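Major capsid protein (Faustovirus, PDB 5J7O) probably builds the viral capsid as a double jelly-roll subunit that assembles into trimers. Local coordinates at residues Leu204-Met208 with Leu609-Ala613; Val444-Leu449 with Ala566-Cys572. All coordinates share one frame; numbering follows the deposited sequence.

Interaction 1: Leu204-Met208 with Leu609-Ala613; sequences LAAIM and LISIA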
loop_
_atom_site.group_PDB
_atom_site.type_symbol
_atom_site.label_atom_id
_atom_site.label_comp_id
_atom_site.label_asym_id
_atom_site.label_seq_id
_atom_site.Cartn_x
_atom_site.Cartn_y
_atom_site.Cartn_z
ATOM N N LEU B 204 -21.970 -2.072 13.410
ATOM C CA LEU B 204 -22.021 -2.919 12.223
ATOM C C LEU B 204 -22.028 -2.083 10.951
ATOM O O LEU B 204 -21.346 -2.419 9.976
ATOM C CB LEU B 204 -23.249 -3.825 12.285
ATOM C CG LEU B 204 -23.226 -4.818 13.445
ATOM C CD1 LEU B 204 -24.482 -5.662 13.462
ATOM C CD2 LEU B 204 -21.996 -5.692 13.337
ATOM N N ALA B 205 -22.790 -0.990 10.939
ATOM C CA ALA B 205 -22.741 -0.084 9.797
ATOM C C ALA B 205 -21.391 0.613 9.711
ATOM O O ALA B 205 -20.886 0.869 8.613
ATOM C CB ALA B 205 -23.872 0.940 9.884
ATOM N N ALA B 206 -20.786 0.914 10.862
ATOM C CA ALA B 206 -19.491 1.586 10.867
ATOM C C ALA B 206 -18.403 0.700 10.270
ATOM O O ALA B 206 -17.526 1.188 9.547
ATOM C CB ALA B 206 -19.122 2.008 12.289
ATOM N N ILE B 207 -18.438 -0.603 10.557
ATOM C CA ILE B 207 -17.423 -1.481 9.986
ATOM C C ILE B 207 -17.709 -1.761 8.515
ATOM O O ILE B 207 -16.783 -2.027 7.744
ATOM C CB ILE B 207 -17.297 -2.787 10.792
ATOM C CG1 ILE B 207 -18.561 -3.639 10.670
ATOM C CG2 ILE B 207 -16.998 -2.479 12.244
ATOM C CD1 ILE B 207 -18.427 -5.016 11.283
ATOM N N MET B 208 -18.977 -1.704 8.096
ATOM C CA MET B 208 -19.275 -1.797 6.670
ATOM C C MET B 208 -18.704 -0.603 5.919
ATOM O O MET B 208 -18.160 -0.752 4.818
ATOM C CB MET B 208 -20.784 -1.900 6.448
ATOM C CG MET B 208 -21.403 -3.200 6.930
ATOM S SD MET B 208 -20.677 -4.656 6.157
ATOM C CE MET B 208 -21.772 -5.939 6.761
ATOM N N LEU B 609 -26.321 -13.367 10.464
ATOM C CA LEU B 609 -26.471 -12.827 9.114
ATOM C C LEU B 609 -26.788 -11.343 9.234
ATOM O O LEU B 609 -27.913 -10.958 9.560
ATOM C CB LEU B 609 -27.556 -13.566 8.342
ATOM C CG LEU B 609 -27.550 -13.238 6.847
ATOM C CD1 LEU B 609 -26.319 -13.832 6.175
ATOM C CD2 LEU B 609 -28.823 -13.709 6.166
ATOM N N ILE B 610 -25.791 -10.507 8.969
ATOM C CA ILE B 610 -25.904 -9.062 9.122
ATOM C C ILE B 610 -26.264 -8.462 7.772
ATOM O O ILE B 610 -25.540 -8.649 6.785
ATOM C CB ILE B 610 -24.603 -8.459 9.670
ATOM C CG1 ILE B 610 -24.224 -9.136 10.989
ATOM C CG2 ILE B 610 -24.746 -6.957 9.852
ATOM C CD1 ILE B 610 -22.855 -8.758 11.499
ATOM N N SER B 611 -27.384 -7.742 7.723
ATOM C CA SER B 611 -27.867 -7.105 6.501
ATOM C C SER B 611 -28.197 -5.652 6.815
ATOM O O SER B 611 -29.125 -5.374 7.582
ATOM C CB SER B 611 -29.088 -7.835 5.944
ATOM O OG SER B 611 -29.736 -7.060 4.949
ATOM N N ILE B 612 -27.442 -4.731 6.222
ATOM C CA ILE B 612 -27.591 -3.301 6.461
ATOM C C ILE B 612 -27.826 -2.634 5.115
ATOM O O ILE B 612 -26.898 -2.511 4.304
ATOM C CB ILE B 612 -26.364 -2.705 7.162
ATOM C CG1 ILE B 612 -26.131 -3.406 8.500
ATOM C CG2 ILE B 612 -26.539 -1.207 7.360
ATOM C CD1 ILE B 612 -24.866 -2.982 9.188
ATOM N N ALA B 613 -29.056 -2.199 4.875
ATOM C CA ALA B 613 -29.422 -1.574 3.615
ATOM C C ALA B 613 -29.394 -0.057 3.736
ATOM O O ALA B 613 -29.659 0.509 4.799
ATOM C CB ALA B 613 -30.811 -2.024 3.165
#

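Interaction 2: Val444-Leu449 with Ala566-Cys572; sequences VEFIYL and ALFLNFC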
loop_
_atom_site.group_PDB
_atom_site.type_symbol
_atom_site.label_atom_id
_atom_site.label_comp_id
_atom_site.label_asym_id
_atom_site.label_seq_id
_atom_site.Cartn_x
_atom_site.Cartn_y
_atom_site.Cartn_z
ATOM N N VAL B 444 -34.522 0.647 -1.764
ATOM C CA VAL B 444 -33.185 0.250 -1.339
ATOM C C VAL B 444 -32.217 0.471 -2.491
ATOM O O VAL B 444 -32.441 -0.019 -3.604
ATOM C CB VAL B 444 -33.155 -1.216 -0.873
ATOM C CG1 VAL B 444 -31.743 -1.614 -0.477
ATOM C CG2 VAL B 444 -34.122 -1.423 0.283
ATOM N N GLU B 445 -31.139 1.210 -2.221
ATOM C CA GLU B 445 -30.073 1.377 -3.202
ATOM C C GLU B 445 -29.153 0.162 -3.225
ATOM O O GLU B 445 -28.868 -0.393 -4.291
ATOM C CB GLU B 445 -29.268 2.641 -2.900
ATOM C CG GLU B 445 -29.962 3.941 -3.247
ATOM C CD GLU B 445 -29.050 5.139 -3.066
ATOM O OE1 GLU B 445 -28.500 5.307 -1.956
ATOM O OE2 GLU B 445 -28.869 5.903 -4.036
ATOM N N PHE B 446 -28.674 -0.255 -2.055
ATOM C CA PHE B 446 -27.797 -1.412 -1.947
ATOM C C PHE B 446 -27.831 -1.916 -0.511
ATOM O O PHE B 446 -28.419 -1.291 0.375
ATOM C CB PHE B 446 -26.368 -1.081 -2.389
ATOM C CG PHE B 446 -25.878 0.258 -1.918
ATOM C CD1 PHE B 446 -25.999 1.378 -2.725
ATOM C CD2 PHE B 446 -25.287 0.397 -0.673
ATOM C CE1 PHE B 446 -25.549 2.611 -2.297
ATOM C CE2 PHE B 446 -24.832 1.629 -0.240
ATOM C CZ PHE B 446 -24.964 2.736 -1.055
ATOM N N ILE B 447 -27.196 -3.068 -0.295
ATOM C CA ILE B 447 -27.224 -3.756 0.992
ATOM C C ILE B 447 -25.835 -4.304 1.292
ATOM O O ILE B 447 -25.262 -5.033 0.476
ATOM C CB ILE B 447 -28.258 -4.903 1.008
ATOM C CG1 ILE B 447 -29.665 -4.376 0.723
ATOM C CG2 ILE B 447 -28.220 -5.642 2.338
ATOM C CD1 ILE B 447 -30.724 -5.457 0.646
ATOM N N TYR B 448 -25.297 -3.959 2.461
ATOM C CA TYR B 448 -24.089 -4.605 2.959
ATOM C C TYR B 448 -24.471 -5.919 3.632
ATOM O O TYR B 448 -25.409 -5.961 4.434
ATOM C CB TYR B 448 -23.353 -3.702 3.949
ATOM C CG TYR B 448 -23.078 -2.294 3.465
ATOM C CD1 TYR B 448 -23.852 -1.228 3.904
ATOM C CD2 TYR B 448 -22.033 -2.027 2.588
ATOM C CE1 TYR B 448 -23.602 0.063 3.476
ATOM C CE2 TYR B 448 -21.776 -0.737 2.153
ATOM C CZ TYR B 448 -22.564 0.303 2.601
ATOM O OH TYR B 448 -22.316 1.588 2.175
ATOM N N LEU B 449 -23.749 -6.992 3.308
ATOM C CA LEU B 449 -24.102 -8.323 3.781
ATOM C C LEU B 449 -22.896 -9.013 4.403
ATOM O O LEU B 449 -21.754 -8.816 3.977
ATOM C CB LEU B 449 -24.664 -9.190 2.644
ATOM C CG LEU B 449 -25.171 -10.581 3.036
ATOM C CD1 LEU B 449 -26.345 -10.474 3.999
ATOM C CD2 LEU B 449 -25.547 -11.397 1.809
ATOM N N ALA B 566 -17.204 -9.701 3.276
ATOM C CA ALA B 566 -17.980 -8.492 3.040
ATOM C C ALA B 566 -18.586 -8.548 1.643
ATOM O O ALA B 566 -17.859 -8.569 0.645
ATOM C CB ALA B 566 -17.106 -7.249 3.202
ATOM N N LEU B 567 -19.914 -8.563 1.574
ATOM C CA LEU B 567 -20.630 -8.649 0.311
ATOM C C LEU B 567 -21.469 -7.395 0.099
ATOM O O LEU B 567 -21.979 -6.798 1.053
ATOM C CB LEU B 567 -21.520 -9.898 0.253
ATOM C CG LEU B 567 -20.825 -11.216 -0.113
ATOM C CD1 LEU B 567 -19.916 -11.713 1.004
ATOM C CD2 LEU B 567 -21.848 -12.274 -0.479
ATOM N N PHE B 568 -21.606 -7.006 -1.166
ATOM C CA PHE B 568 -22.255 -5.758 -1.556
ATOM C C PHE B 568 -23.308 -6.076 -2.609
ATOM O O PHE B 568 -22.968 -6.375 -3.759
ATOM C CB PHE B 568 -21.221 -4.759 -2.085
ATOM C CG PHE B 568 -21.763 -3.380 -2.335
ATOM C CD1 PHE B 568 -22.293 -3.041 -3.569
ATOM C CD2 PHE B 568 -21.722 -2.413 -1.342
ATOM C CE1 PHE B 568 -22.784 -1.772 -3.806
ATOM C CE2 PHE B 568 -22.212 -1.140 -1.574
ATOM C CZ PHE B 568 -22.744 -0.820 -2.807
ATOM N N LEU B 569 -24.582 -6.023 -2.219
ATOM C CA LEU B 569 -25.693 -6.297 -3.126
ATOM C C LEU B 569 -26.174 -4.972 -3.709
ATOM O O LEU B 569 -26.840 -4.194 -3.023
ATOM C CB LEU B 569 -26.827 -7.012 -2.396
ATOM C CG LEU B 569 -26.493 -8.110 -1.382
ATOM C CD1 LEU B 569 -27.768 -8.636 -0.737
ATOM C CD2 LEU B 569 -25.721 -9.243 -2.026
ATOM N N ASN B 570 -25.860 -4.725 -4.977
ATOM C CA ASN B 570 -26.102 -3.430 -5.601
ATOM C C ASN B 570 -27.386 -3.446 -6.423
ATOM O O ASN B 570 -27.695 -4.431 -7.100
ATOM C CB ASN B 570 -24.922 -3.032 -6.490
ATOM C CG ASN B 570 -25.082 -1.648 -7.084
ATOM O OD1 ASN B 570 -25.857 -0.830 -6.589
ATOM N ND2 ASN B 570 -24.343 -1.377 -8.153
ATOM N N PHE B 571 -28.127 -2.336 -6.364
ATOM C CA PHE B 571 -29.353 -2.170 -7.135
ATOM C C PHE B 571 -29.412 -0.825 -7.850
ATOM O O PHE B 571 -30.447 -0.497 -8.442
ATOM C CB PHE B 571 -30.583 -2.333 -6.235
ATOM C CG PHE B 571 -30.560 -3.578 -5.401
ATOM C CD1 PHE B 571 -30.890 -4.804 -5.955
ATOM C CD2 PHE B 571 -30.208 -3.524 -4.063
ATOM C CE1 PHE B 571 -30.872 -5.952 -5.187
ATOM C CE2 PHE B 571 -30.188 -4.668 -3.292
ATOM C CZ PHE B 571 -30.519 -5.884 -3.855
ATOM N N CYS B 572 -28.340 -0.038 -7.803
ATOM C CA CYS B 572 -28.262 1.229 -8.511
ATOM C C CYS B 572 -27.004 1.246 -9.369
ATOM O O CYS B 572 -26.089 0.439 -9.184
ATOM C CB CYS B 572 -28.259 2.423 -7.546
ATOM S SG CYS B 572 -26.810 2.509 -6.471
#

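Interaction 1: Leu204-Met208 with Leu609-Ala613
The flat group of this contact is the peptide linking Leu204 to Ala205, and the CD1 methyl of Ile612 lies over one of its faces, 3.4 Å from Ala205 N. The same methyl also touches Leu204 CB, at 3.6 Å, and more distantly Ala205 CB and Met208 CG. Ile612 reaches this far because CG1 stands anti to the carbonyl carbon (chi1 -59°) and the chain then runs straight out. Two residues back along the strand, Ile610 meets the fork of Leu204 at about a right angle, its CD1 3.7 Å from Leu204 CD2 and its CG2 3.8 Å from Leu204 CD1. Met208 bends at chi2 (-58°), which carries its CE to 4.4 Å from Ile610 CG2, a looser touch.

Helix segment 204-208 crosses strand segment 609-613 at 76°, on the face that bears Ile610 and Ile612; on the opposite face, Ser611 OG is hydrogen-bonded to Gln437. Helix 203-212 thus packs on the sheet containing strands 607-620, 444-453 and 415-428, with Leu204 also touching Val425 and Met208 touching Tyr448. The contact is van der Waals in nature, apolar side chains against each other and against a peptide face, with nothing directional to fix its register.

Interaction 2: Val444-Leu449 with Ala566-Cys572
An antiparallel strand pair at one margin of the four-stranded sheet 415-428, 607-620, 444-453 and 567-570, in keeping with a jelly roll, brings Phe446-Leu449 alongside Leu567-Asn570. Ile447 and Leu569 form a hydrogen-bonded pair joined both ways, Leu569 N to Ile447 O being nearly straight at 171°, and Leu449 with Leu567 repeats the pattern. Phe571 N adds a hydrogen bond to Glu445 O, 2.9 Å long.

On one face the rings of Phe446, Tyr448 and Phe568 cluster. Phe446 CG lies between its backbone N and carbonyl carbon (chi1 41°) and Phe568 CG anti to its own N, which brings these two rings together. Phe568 CZ sits over the Phe446 face, 3.4 Å from Phe446 CG; the planes lie 28° from parallel, slid apart so that they barely overlap. Tyr448 CE2 meets the Phe568 edge in plane, 3.8 Å from Phe568 CE2. Cys572 SG approaches the Phe446 edge, 4.0 Å from Phe446 CD1. On the other face Leu449 CB meets Leu567 CB, Ile447 CB meets Leu569 CD1, and the Phe571 ring brings its edge to Ile447 CD1, 4.1 Å from Phe571 CE2.

Asn570 OD1 accepts from Cys572 N in an Asx turn, while Cys572 O is hydrogen-bonded to Tyr71 of the second subunit. Glu445 is salt-bridged to Arg419, and Tyr448 OH hydrogen-bonded to His213. Backbone bonds therefore set the register, and the Asn570 turn shapes the chain where it meets another subunit.

From the N terminus, the chain first passes through 204-208 in helix 203-212, then through 444-449 and 566-572, and finally returns at 609-613 in strand 607-620. Interaction 1 closes a loop of about 400 residues, and the shorter loop of interaction 2, 116 residues, lies entirely within it. Their centres are 10 Å apart, and both use the same sheet: strand 444-453 runs between strands 607-620 and 567-570, with a probable hydrogen bond from Tyr448 N to Ile612 O, 2.8 Å long, joining the two contacts. The helix also ties in at its far end, where the Phe212 ring meets both Tyr448 and Phe568, so that helix 203-212 spans the sheet from interaction 1 to interaction 2.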